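Side-chain contacts in aspartate aminotransferase, mitochondrial (PDB 4W5K), which binds pyridoxal 5'-phosphate and, judging by its family, probably transfers the amino group of aspartate to 2-oxoglutarate: residues S146-P150 and A151-L155; I317-V320 and R321-V325; H335-S338 and H339-R342; E341-G345 and M346-T350. The protein carries 1 engineered substitution. All coordinates share one frame; numbering follows the deposited sequence.

Contact 1 (S146-P150 and A151-L155); sequences SYYDP and ATKGL. Unlike the reference sequence in segment 151-155: Leu155 (reference Phe). With EDO (1,2-ethanediol), chain E.
A tight beta hairpin with a G1 bulge joins strands 141-149 and 154-155, and Asp149 faces both Lys153 and Gly154 across it. Asp149 N donates to Gly154 O at 2.8 Å, nearly straight at 163°. In return Gly154 N donates to Asp149 O at 3.3 Å. The same carbonyl takes a weak bond from Thr152 N inside the turn.

The Asp149 side chain folds over this turn. Its OD1 accepts from Ala151 N at 3.0 Å, on the anti side of the carboxylate and 26° out of its plane. Thr152 OG1 lies 3.4 Å from Asp149 CB, so the threonine hydroxyl packs against the base of the aspartate.

Farther back, Leu155 CD1 sits over one face of the Tyr147 ring, 3.8 Å from the ring centroid, in a CH-pi contact. The Tyr147 hydroxyl bonds to Val185 O. On the other tyrosine, Tyr148 OH comes within 3.4 Å of Lys153 CB, and the Tyr148 ring also meets Tyr349 edge-to-face.

Lys153 bends at chi2 (95°), and its chain then runs past Pro150 O to an ethanediol. Its NZ donates to O2 of this ethanediol at 3.0 Å, and weakly to O1. The short strand 154-155 forms one margin of the mixed sheet within this chain, and the bulged turn is a classic way to close such a hairpin.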
loop_
_atom_site.group_PDB
_atom_site.type_symbol
_atom_site.label_atom_id
_atom_site.label_comp_id
_atom_site.label_asym_id
_atom_site.label_seq_id
_atom_site.Cartn_x
_atom_site.Cartn_y
_atom_site.Cartn_z
ATOM N N SER A 146 -3.082 30.307 11.089
ATOM C CA SER A 146 -4.274 30.980 10.613
ATOM C C SER A 146 -4.412 30.806 9.110
ATOM O O SER A 146 -3.435 30.923 8.364
ATOM C CB SER A 146 -4.223 32.462 10.976
ATOM O OG SER A 146 -4.152 32.653 12.379
ATOM N N TYR A 147 -5.621 30.504 8.658
ATOM C CA TYR A 147 -5.836 30.221 7.244
ATOM C C TYR A 147 -7.263 30.524 6.849
ATOM O O TYR A 147 -7.512 31.394 6.012
ATOM C CB TYR A 147 -5.497 28.749 6.910
ATOM C CG TYR A 147 -5.595 28.454 5.430
ATOM C CD1 TYR A 147 -4.565 28.806 4.566
ATOM C CD2 TYR A 147 -6.723 27.834 4.897
ATOM C CE1 TYR A 147 -4.651 28.551 3.208
ATOM C CE2 TYR A 147 -6.827 27.573 3.520
ATOM C CZ TYR A 147 -5.779 27.943 2.688
ATOM O OH TYR A 147 -5.824 27.692 1.338
ATOM N N TYR A 148 -8.211 29.815 7.453
ATOM C CA TYR A 148 -9.627 29.992 7.079
ATOM C C TYR A 148 -10.323 31.071 7.905
ATOM O O TYR A 148 -10.187 31.132 9.135
ATOM C CB TYR A 148 -10.372 28.661 7.221
ATOM C CG TYR A 148 -11.847 28.724 6.884
ATOM C CD1 TYR A 148 -12.276 28.793 5.565
ATOM C CD2 TYR A 148 -12.810 28.685 7.884
ATOM C CE1 TYR A 148 -13.633 28.833 5.252
ATOM C CE2 TYR A 148 -14.145 28.709 7.587
ATOM C CZ TYR A 148 -14.556 28.789 6.259
ATOM O OH TYR A 148 -15.904 28.840 5.944
ATOM N N ASP A 149 -11.066 31.930 7.210
ATOM C CA ASP A 149 -11.834 33.016 7.829
ATOM C C ASP A 149 -13.312 32.645 7.797
ATOM O O ASP A 149 -13.932 32.680 6.737
ATOM C CB ASP A 149 -11.571 34.324 7.073
ATOM C CG ASP A 149 -12.241 35.543 7.715
ATOM O OD1 ASP A 149 -13.220 35.388 8.476
ATOM O OD2 ASP A 149 -11.772 36.670 7.433
ATOM N N PRO A 150 -13.888 32.278 8.951
ATOM C CA PRO A 150 -15.274 31.793 8.934
ATOM C C PRO A 150 -16.293 32.915 8.637
ATOM O O PRO A 150 -17.399 32.611 8.181
ATOM C CB PRO A 150 -15.477 31.230 10.351
ATOM C CG PRO A 150 -14.089 31.176 10.982
ATOM C CD PRO A 150 -13.319 32.278 10.310
ATOM N N ALA A 151 -15.919 34.167 8.862
ATOM C CA ALA A 151 -16.835 35.284 8.589
ATOM C C ALA A 151 -17.040 35.440 7.081
ATOM O O ALA A 151 -18.140 35.787 6.620
ATOM C CB ALA A 151 -16.305 36.581 9.193
ATOM N N THR A 152 -15.987 35.172 6.309
ATOM C CA THR A 152 -16.042 35.338 4.857
ATOM C C THR A 152 -16.080 34.014 4.098
ATOM O O THR A 152 -16.284 33.999 2.875
ATOM C CB THR A 152 -14.842 36.138 4.328
ATOM O OG1 THR A 152 -13.629 35.415 4.572
ATOM C CG2 THR A 152 -14.766 37.534 4.998
ATOM N N LYS A 153 -15.881 32.913 4.826
ATOM C CA LYS A 153 -15.666 31.588 4.226
ATOM C C LYS A 153 -14.567 31.668 3.171
ATOM O O LYS A 153 -14.662 31.047 2.110
ATOM C CB LYS A 153 -16.967 31.008 3.619
ATOM C CG LYS A 153 -18.181 31.024 4.577
ATOM C CD LYS A 153 -19.062 32.294 4.367
ATOM C CE LYS A 153 -19.793 32.686 5.648
ATOM N NZ LYS A 153 -20.887 33.686 5.425
ATOM N N GLY A 154 -13.529 32.449 3.484
ATOM C CA GLY A 154 -12.427 32.715 2.571
ATOM C C GLY A 154 -11.108 32.726 3.306
ATOM O O GLY A 154 -11.020 32.173 4.409
ATOM N N LEU A 155 -10.091 33.344 2.704
ATOM C CA LEU A 155 -8.726 33.298 3.227
ATOM C C LEU A 155 -8.409 34.387 4.244
ATOM O O LEU A 155 -8.859 35.531 4.118
ATOM C CB LEU A 155 -7.728 33.400 2.065
ATOM C CG LEU A 155 -6.241 33.244 2.356
ATOM C CD1 LEU A 155 -5.944 31.804 2.793
ATOM C CD2 LEU A 155 -5.422 33.633 1.120
HETATM C C1 EDO E . -23.970 31.473 4.526
HETATM O O1 EDO E . -22.592 31.148 4.326
HETATM C C2 EDO E . -24.325 32.614 3.581
HETATM O O2 EDO E . -23.390 33.692 3.779
#

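Contact 2 (I317-V320 and R321-V325); sequences IAEV and RKRLV
Ile317 and Arg321 meet one turn apart on helix 300-331. Ile317 CG2 lies at the edge of the Arg321 guanidinium, near its plane, 4.2 Å from NE. The arginine stem also leans on the backbone: Arg321 CG is 3.4 Å from Ile317 O. That oxygen accepts from Arg321 N at 3.2 Å.

Glu319 and Arg323 lie side by side and point the same way. They form no direct salt bridge, since Glu319 OE1 and Arg323 NH1 stand 5.3 Å apart. A water spans the gap instead. It donates to Glu319 OE2 at 3.2 Å and takes a weak bond from Arg323 NH1, in the guanidinium plane. The carboxylate and guanidinium planes are 44° apart. Both chains bend at chi2 (-80° in Glu319, 89° in Arg323), and these bends bring the carboxylate and guanidinium to the shared water.

The spacing is that of an alpha helix. Lys322 N, Arg323 N and Leu324 N each donate to the carbonyl four residues back, and the last of these bonds, to Val320 O, measures 2.9 Å.

Farther out, other residues hold the charged ends. Arg321 is buried, and its NH1 donates to Ile340 O, while NH2 donates to Gly345 O. Its guanidinium thus joins the long helix to helix 338-342 and to the segment after it. Arg323 NE makes a salt bridge with Glu327 OE2, one turn on in the same helix. Val320 and Leu324 pack on Leu379, and Leu324 also touches Ser388 of helix 384-395.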
loop_
_atom_site.group_PDB
_atom_site.type_symbol
_atom_site.label_atom_id
_atom_site.label_comp_id
_atom_site.label_asym_id
_atom_site.label_seq_id
_atom_site.Cartn_x
_atom_site.Cartn_y
_atom_site.Cartn_z
ATOM N N ILE A 317 -17.458 21.002 -12.011
ATOM C CA ILE A 317 -17.430 21.414 -10.616
ATOM C C ILE A 317 -17.582 22.932 -10.493
ATOM O O ILE A 317 -18.359 23.425 -9.673
ATOM C CB ILE A 317 -16.121 20.976 -9.923
ATOM C CG1 ILE A 317 -16.020 19.450 -9.872
ATOM C CG2 ILE A 317 -16.021 21.548 -8.510
ATOM C CD1 ILE A 317 -17.184 18.774 -9.153
ATOM N N ALA A 318 -16.823 23.672 -11.292
ATOM C CA ALA A 318 -16.951 25.132 -11.290
ATOM C C ALA A 318 -18.360 25.590 -11.678
ATOM O O ALA A 318 -18.897 26.517 -11.088
ATOM C CB ALA A 318 -15.921 25.757 -12.233
ATOM N N GLU A 319 -18.950 24.944 -12.679
ATOM C CA GLU A 319 -20.245 25.375 -13.186
ATOM C C GLU A 319 -21.354 25.045 -12.189
ATOM O O GLU A 319 -22.303 25.806 -12.054
ATOM C CB GLU A 319 -20.541 24.740 -14.552
ATOM C CG GLU A 319 -21.708 25.380 -15.322
ATOM C CD GLU A 319 -23.081 24.912 -14.854
ATOM O OE1 GLU A 319 -24.045 25.718 -14.908
ATOM O OE2 GLU A 319 -23.204 23.738 -14.444
ATOM N N VAL A 320 -21.244 23.928 -11.477
ATOM C CA VAL A 320 -22.308 23.602 -10.538
ATOM C C VAL A 320 -22.240 24.505 -9.287
ATOM O O VAL A 320 -23.280 24.830 -8.706
ATOM C CB VAL A 320 -22.307 22.102 -10.144
ATOM C CG1 VAL A 320 -21.292 21.793 -9.055
ATOM C CG2 VAL A 320 -23.706 21.688 -9.715
ATOM N N ARG A 321 -21.038 24.922 -8.895
ATOM C CA ARG A 321 -20.883 25.980 -7.875
ATOM C C ARG A 321 -21.603 27.265 -8.310
ATOM O O ARG A 321 -22.392 27.873 -7.537
ATOM C CB ARG A 321 -19.393 26.269 -7.605
ATOM C CG ARG A 321 -18.668 25.191 -6.784
ATOM C CD ARG A 321 -17.178 25.491 -6.707
ATOM N NE ARG A 321 -16.445 24.651 -5.767
ATOM C CZ ARG A 321 -16.382 24.870 -4.455
ATOM N NH1 ARG A 321 -17.047 25.891 -3.921
ATOM N NH2 ARG A 321 -15.646 24.080 -3.669
ATOM N N LYS A 322 -21.350 27.676 -9.554
ATOM C CA LYS A 322 -21.936 28.907 -10.087
ATOM C C LYS A 322 -23.459 28.798 -10.158
ATOM O O LYS A 322 -24.190 29.758 -9.874
ATOM C CB LYS A 322 -21.333 29.211 -11.468
ATOM C CG LYS A 322 -21.911 30.421 -12.204
ATOM C CD LYS A 322 -21.046 30.758 -13.408
ATOM C CE LYS A 322 -21.539 32.000 -14.136
ATOM N NZ LYS A 322 -22.025 31.657 -15.500
ATOM N N ARG A 323 -23.937 27.617 -10.550
ATOM C CA ARG A 323 -25.375 27.361 -10.646
ATOM C C ARG A 323 -26.044 27.365 -9.269
ATOM O O ARG A 323 -27.154 27.895 -9.127
ATOM C CB ARG A 323 -25.627 26.019 -11.347
ATOM C CG ARG A 323 -27.104 25.605 -11.412
ATOM C CD ARG A 323 -27.786 26.145 -12.642
ATOM N NE ARG A 323 -29.197 25.753 -12.705
ATOM C CZ ARG A 323 -29.636 24.603 -13.212
ATOM N NH1 ARG A 323 -28.776 23.719 -13.697
ATOM N NH2 ARG A 323 -30.939 24.335 -13.237
ATOM N N LEU A 324 -25.381 26.781 -8.265
ATOM C CA LEU A 324 -25.889 26.835 -6.886
ATOM C C LEU A 324 -26.127 28.290 -6.455
ATOM O O LEU A 324 -27.195 28.661 -5.928
ATOM C CB LEU A 324 -24.914 26.167 -5.916
ATOM C CG LEU A 324 -25.369 26.021 -4.460
ATOM C CD1 LEU A 324 -26.635 25.198 -4.407
ATOM C CD2 LEU A 324 -24.289 25.346 -3.612
ATOM N N VAL A 325 -25.137 29.132 -6.710
ATOM C CA VAL A 325 -25.258 30.534 -6.316
ATOM C C VAL A 325 -26.378 31.259 -7.071
ATOM O O VAL A 325 -27.163 32.013 -6.476
ATOM C CB VAL A 325 -23.935 31.275 -6.520
ATOM C CG1 VAL A 325 -24.102 32.755 -6.218
ATOM C CG2 VAL A 325 -22.862 30.645 -5.626
HETATM O O HOH W 1 -25.965 22.102 -14.221
#

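Contact 3 (H335-S338 and H339-R342); sequences HDWS and HIER. With EDO (1,2-ethanediol), chain E.
The chain turns from an irregular run into a short helix. Trp337 O accepts from Ile340 N at 2.9 Å, with the donor 44° above the carbonyl plane. Ser338 O accepts from Arg342 N at 3.1 Å, and more weakly from Glu341 N.

Asp336 stands ahead of the first turn and makes an Asx turn. Its OD2 accepts from Ser338 N at 3.0 Å, a bond that comes from above the carboxylate plane. The same oxygen takes the Ser338 hydroxyl on its syn lone pair at 2.7 Å. Ser338 OG lies between its backbone N and carbonyl carbon (chi1 65°), which turns it back to this carboxylate. Arg342 NH2 reaches back along the helix and gives Ser338 OG a weak bond of 2.9 Å.

The Trp337 and His339 side chains run alongside each other, their ring planes 31° apart, with Trp337 CE3 3.8 Å from His339 CE1. Ile340 CG1 packs at the edge of the indole. An ethanediol, probably from the crystallisation liquor, lies over one indole face, and its O2 donates to Asp336 O. The indole NE1 bonds to Ser333 OG.

A water donates to Asp336 OD2 and is also hydrogen-bonded to His339 ND1, 2.9 Å away. The other ring nitrogen, NE2, bonds to Thr350 O, and the two partners together hold the rotation of the imidazole. Asp336 OD2 is therefore gripped by two protein donors and a water, and its negative charge would probably suit the N-terminal end of the helix, where Ser338 N points to it.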
loop_
_atom_site.group_PDB
_atom_site.type_symbol
_atom_site.label_atom_id
_atom_site.label_comp_id
_atom_site.label_asym_id
_atom_site.label_seq_id
_atom_site.Cartn_x
_atom_site.Cartn_y
_atom_site.Cartn_z
ATOM N N HIS A 335 -28.871 36.336 1.332
ATOM C CA HIS A 335 -27.533 36.171 1.890
ATOM C C HIS A 335 -26.489 36.109 0.794
ATOM O O HIS A 335 -26.801 35.868 -0.370
ATOM C CB HIS A 335 -27.462 34.902 2.764
ATOM C CG HIS A 335 -28.438 34.927 3.899
ATOM N ND1 HIS A 335 -28.601 36.029 4.707
ATOM C CD2 HIS A 335 -29.348 34.014 4.318
ATOM C CE1 HIS A 335 -29.547 35.785 5.598
ATOM N NE2 HIS A 335 -30.015 34.569 5.384
ATOM N N ASP A 336 -25.237 36.320 1.171
ATOM C CA ASP A 336 -24.169 36.321 0.183
ATOM C C ASP A 336 -23.597 34.919 0.020
ATOM O O ASP A 336 -23.161 34.297 1.007
ATOM C CB ASP A 336 -23.053 37.276 0.565
ATOM C CG ASP A 336 -22.093 37.496 -0.591
ATOM O OD1 ASP A 336 -22.323 38.452 -1.375
ATOM O OD2 ASP A 336 -21.177 36.680 -0.765
ATOM N N TRP A 337 -23.573 34.419 -1.218
ATOM C CA TRP A 337 -23.029 33.081 -1.466
ATOM C C TRP A 337 -21.817 33.117 -2.394
ATOM O O TRP A 337 -21.418 32.091 -2.946
ATOM C CB TRP A 337 -24.117 32.155 -2.039
ATOM C CG TRP A 337 -25.265 31.993 -1.115
ATOM C CD1 TRP A 337 -26.461 32.679 -1.134
ATOM C CD2 TRP A 337 -25.329 31.110 0.004
ATOM N NE1 TRP A 337 -27.256 32.255 -0.101
ATOM C CE2 TRP A 337 -26.583 31.296 0.614
ATOM C CE3 TRP A 337 -24.445 30.160 0.543
ATOM C CZ2 TRP A 337 -26.982 30.565 1.738
ATOM C CZ3 TRP A 337 -24.841 29.444 1.663
ATOM C CH2 TRP A 337 -26.092 29.649 2.248
ATOM N N SER A 338 -21.197 34.287 -2.539
ATOM C CA SER A 338 -20.090 34.400 -3.484
ATOM C C SER A 338 -18.896 33.505 -3.147
ATOM O O SER A 338 -18.115 33.172 -4.035
ATOM C CB SER A 338 -19.615 35.857 -3.590
ATOM O OG SER A 338 -19.056 36.327 -2.365
ATOM N N HIS A 339 -18.749 33.124 -1.879
ATOM C CA HIS A 339 -17.666 32.202 -1.509
ATOM C C HIS A 339 -17.772 30.878 -2.246
ATOM O O HIS A 339 -16.738 30.233 -2.529
ATOM C CB HIS A 339 -17.643 31.940 0.007
ATOM C CG HIS A 339 -18.952 31.498 0.578
ATOM N ND1 HIS A 339 -20.038 32.344 0.705
ATOM C CD2 HIS A 339 -19.341 30.304 1.087
ATOM C CE1 HIS A 339 -21.041 31.684 1.259
ATOM N NE2 HIS A 339 -20.644 30.443 1.500
ATOM N N ILE A 340 -19.001 30.467 -2.574
ATOM C CA ILE A 340 -19.186 29.177 -3.271
ATOM C C ILE A 340 -18.516 29.186 -4.664
ATOM O O ILE A 340 -18.025 28.146 -5.130
ATOM C CB ILE A 340 -20.693 28.820 -3.410
ATOM C CG1 ILE A 340 -21.359 28.722 -2.033
ATOM C CG2 ILE A 340 -20.897 27.506 -4.197
ATOM C CD1 ILE A 340 -20.839 27.578 -1.167
ATOM N N GLU A 341 -18.504 30.358 -5.319
ATOM C CA GLU A 341 -17.840 30.520 -6.623
ATOM C C GLU A 341 -16.352 30.841 -6.500
ATOM O O GLU A 341 -15.583 30.537 -7.401
ATOM C CB GLU A 341 -18.542 31.611 -7.451
ATOM C CG GLU A 341 -19.753 31.124 -8.186
ATOM C CD GLU A 341 -20.317 32.182 -9.144
ATOM O OE1 GLU A 341 -21.278 32.878 -8.754
ATOM O OE2 GLU A 341 -19.784 32.313 -10.273
ATOM N N ARG A 342 -15.949 31.454 -5.388
ATOM C CA ARG A 342 -14.558 31.839 -5.172
ATOM C C ARG A 342 -13.740 30.609 -4.808
ATOM O O ARG A 342 -12.569 30.469 -5.196
ATOM C CB ARG A 342 -14.435 32.882 -4.061
ATOM C CG ARG A 342 -13.058 33.505 -3.994
ATOM C CD ARG A 342 -12.996 34.646 -2.976
ATOM N NE ARG A 342 -14.157 35.530 -3.107
ATOM C CZ ARG A 342 -15.179 35.582 -2.249
ATOM N NH1 ARG A 342 -15.206 34.812 -1.155
ATOM N NH2 ARG A 342 -16.182 36.423 -2.480
HETATM C C1 EDO E . -23.970 31.473 4.526
HETATM O O1 EDO E . -22.592 31.148 4.326
HETATM C C2 EDO E . -24.325 32.614 3.581
HETATM O O2 EDO E . -23.390 33.692 3.779
HETATM O O HOH W 2 -19.894 35.223 1.038
#

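Contact 4 (E341-G345 and M346-T350); sequences ERQVG and MMAYT. With EDO (1,2-ethanediol), chain E.
A bend after helix 338-342 carries the chain into strand 347-349, and Gln343 and Tyr349 fasten its two arms together. Gln343 is the first residue to leave helical backbone angles. Its NE2 donates to Tyr349 O at 2.9 Å, almost straight at 171°. The acceptor lies in the amide plane of Gln343, while the donor is tilted 24° from the carbonyl plane of Tyr349.

The other branch of the amide lies against the strand, with Gln343 OE1 3.2 Å from Ala348 CB. The side chain is extended beyond CG (chi2 163°), which carries the amide across the bend to the strand. Both ends of this buried amide have further partners: OE1 accepts from Arg321 NH1, and NE2 gives a weak bond to Lys153 O of the hairpin. Two residues outside the bend thus help hold the amide in one orientation.

The strand belongs to a small two-stranded antiparallel sheet with 373-375. Gly345, with a positive phi, makes the bend itself. A water sits inside the curve, 2.7 Å from both Val344 O and Met347 O.

Met346 and Met347 lead toward the cofactor region. The Met346 side chain is about 4 Å from that of Tyr212, and the Met347 side chain about 4 Å from that of Asn181 (nearest atoms), both pyridoxal phosphate binding residues. At the far end, Thr350 O accepts from an ethanediol O1 at 2.8 Å.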
loop_
_atom_site.group_PDB
_atom_site.type_symbol
_atom_site.label_atom_id
_atom_site.label_comp_id
_atom_site.label_asym_id
_atom_site.label_seq_id
_atom_site.Cartn_x
_atom_site.Cartn_y
_atom_site.Cartn_z
ATOM N N GLU A 341 -18.504 30.358 -5.319
ATOM C CA GLU A 341 -17.840 30.520 -6.623
ATOM C C GLU A 341 -16.352 30.841 -6.500
ATOM O O GLU A 341 -15.583 30.537 -7.401
ATOM C CB GLU A 341 -18.542 31.611 -7.451
ATOM C CG GLU A 341 -19.753 31.124 -8.186
ATOM C CD GLU A 341 -20.317 32.182 -9.144
ATOM O OE1 GLU A 341 -21.278 32.878 -8.754
ATOM O OE2 GLU A 341 -19.784 32.313 -10.273
ATOM N N ARG A 342 -15.949 31.454 -5.388
ATOM C CA ARG A 342 -14.558 31.839 -5.172
ATOM C C ARG A 342 -13.740 30.609 -4.808
ATOM O O ARG A 342 -12.569 30.469 -5.196
ATOM C CB ARG A 342 -14.435 32.882 -4.061
ATOM C CG ARG A 342 -13.058 33.505 -3.994
ATOM C CD ARG A 342 -12.996 34.646 -2.976
ATOM N NE ARG A 342 -14.157 35.530 -3.107
ATOM C CZ ARG A 342 -15.179 35.582 -2.249
ATOM N NH1 ARG A 342 -15.206 34.812 -1.155
ATOM N NH2 ARG A 342 -16.182 36.423 -2.480
ATOM N N GLN A 343 -14.379 29.720 -4.061
ATOM C CA GLN A 343 -13.749 28.435 -3.691
ATOM C C GLN A 343 -13.495 27.540 -4.912
ATOM O O GLN A 343 -14.193 27.623 -5.925
ATOM C CB GLN A 343 -14.640 27.719 -2.677
ATOM C CG GLN A 343 -14.650 28.296 -1.277
ATOM C CD GLN A 343 -15.840 27.790 -0.488
ATOM O OE1 GLN A 343 -16.554 26.899 -0.946
ATOM N NE2 GLN A 343 -16.068 28.356 0.694
ATOM N N VAL A 344 -12.497 26.655 -4.791
ATOM C CA VAL A 344 -12.047 25.805 -5.892
ATOM C C VAL A 344 -12.074 24.324 -5.496
ATOM O O VAL A 344 -11.579 23.950 -4.441
ATOM C CB VAL A 344 -10.603 26.201 -6.323
ATOM C CG1 VAL A 344 -10.033 25.248 -7.379
ATOM C CG2 VAL A 344 -10.571 27.654 -6.804
ATOM N N GLY A 345 -12.663 23.495 -6.359
ATOM C CA GLY A 345 -12.586 22.053 -6.180
ATOM C C GLY A 345 -13.853 21.425 -5.628
ATOM O O GLY A 345 -14.902 22.096 -5.488
ATOM N N MET A 346 -13.747 20.139 -5.287
ATOM C CA MET A 346 -14.913 19.337 -4.920
ATOM C C MET A 346 -15.510 19.654 -3.565
ATOM O O MET A 346 -16.661 19.329 -3.322
ATOM C CB MET A 346 -14.551 17.845 -4.922
ATOM C CG MET A 346 -14.540 17.229 -6.265
ATOM S SD MET A 346 -14.420 15.444 -6.041
ATOM C CE MET A 346 -12.668 15.205 -5.682
ATOM N N MET A 347 -14.724 20.259 -2.675
ATOM C CA MET A 347 -15.191 20.518 -1.313
ATOM C C MET A 347 -15.432 21.979 -1.060
ATOM O O MET A 347 -14.576 22.815 -1.369
ATOM C CB MET A 347 -14.175 20.023 -0.283
ATOM C CG MET A 347 -13.829 18.588 -0.415
ATOM S SD MET A 347 -15.295 17.620 -0.053
ATOM C CE MET A 347 -14.678 15.988 -0.436
ATOM N N ALA A 348 -16.597 22.294 -0.495
ATOM C CA ALA A 348 -16.939 23.689 -0.227
ATOM C C ALA A 348 -17.307 23.890 1.233
ATOM O O ALA A 348 -18.152 23.173 1.755
ATOM C CB ALA A 348 -18.105 24.135 -1.135
ATOM N N TYR A 349 -16.691 24.865 1.901
ATOM C CA TYR A 349 -17.218 25.249 3.205
ATOM C C TYR A 349 -18.364 26.230 2.921
ATOM O O TYR A 349 -18.136 27.353 2.492
ATOM C CB TYR A 349 -16.138 25.861 4.113
ATOM C CG TYR A 349 -15.698 24.933 5.258
ATOM C CD1 TYR A 349 -15.435 25.440 6.530
ATOM C CD2 TYR A 349 -15.550 23.560 5.058
ATOM C CE1 TYR A 349 -15.023 24.605 7.584
ATOM C CE2 TYR A 349 -15.158 22.720 6.101
ATOM C CZ TYR A 349 -14.902 23.250 7.359
ATOM O OH TYR A 349 -14.498 22.403 8.386
ATOM N N THR A 350 -19.582 25.774 3.191
ATOM C CA THR A 350 -20.782 26.520 2.831
ATOM C C THR A 350 -21.080 27.680 3.778
ATOM O O THR A 350 -21.724 28.637 3.386
ATOM C CB THR A 350 -22.028 25.613 2.806
ATOM O OG1 THR A 350 -22.288 25.101 4.126
ATOM C CG2 THR A 350 -21.852 24.438 1.817
HETATM C C1 EDO E . -23.970 31.473 4.526
HETATM O O1 EDO E . -22.592 31.148 4.326
HETATM C C2 EDO E . -24.325 32.614 3.581
HETATM O O2 EDO E . -23.390 33.692 3.779
HETATM O O HOH W 3 -12.378 22.014 -2.750
#

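In the fold
From the N terminus, contact 1 comes first and closes the hairpin at the margin of the large mixed sheet. Contact 2 follows much later, within the long helix 300-331, and closes no loop. Contact 3 forms the entry to helix 338-342, and contact 4 the exit into strand 347-349; the two share Glu341 and Arg342. Contacts 1, 2 and 3 run in series, and contact 4 starts on the stretch where contact 3 ends; none encloses another. In space, contact 4 lies between contacts 1 and 2: Arg321 binds it from the long helix, and Tyr148 and Lys153 meet it from the hairpin. Contact 3 also touches contact 2. One ethanediol touches contacts 1, 3 and 4. Contacts 1 and 2 do not touch.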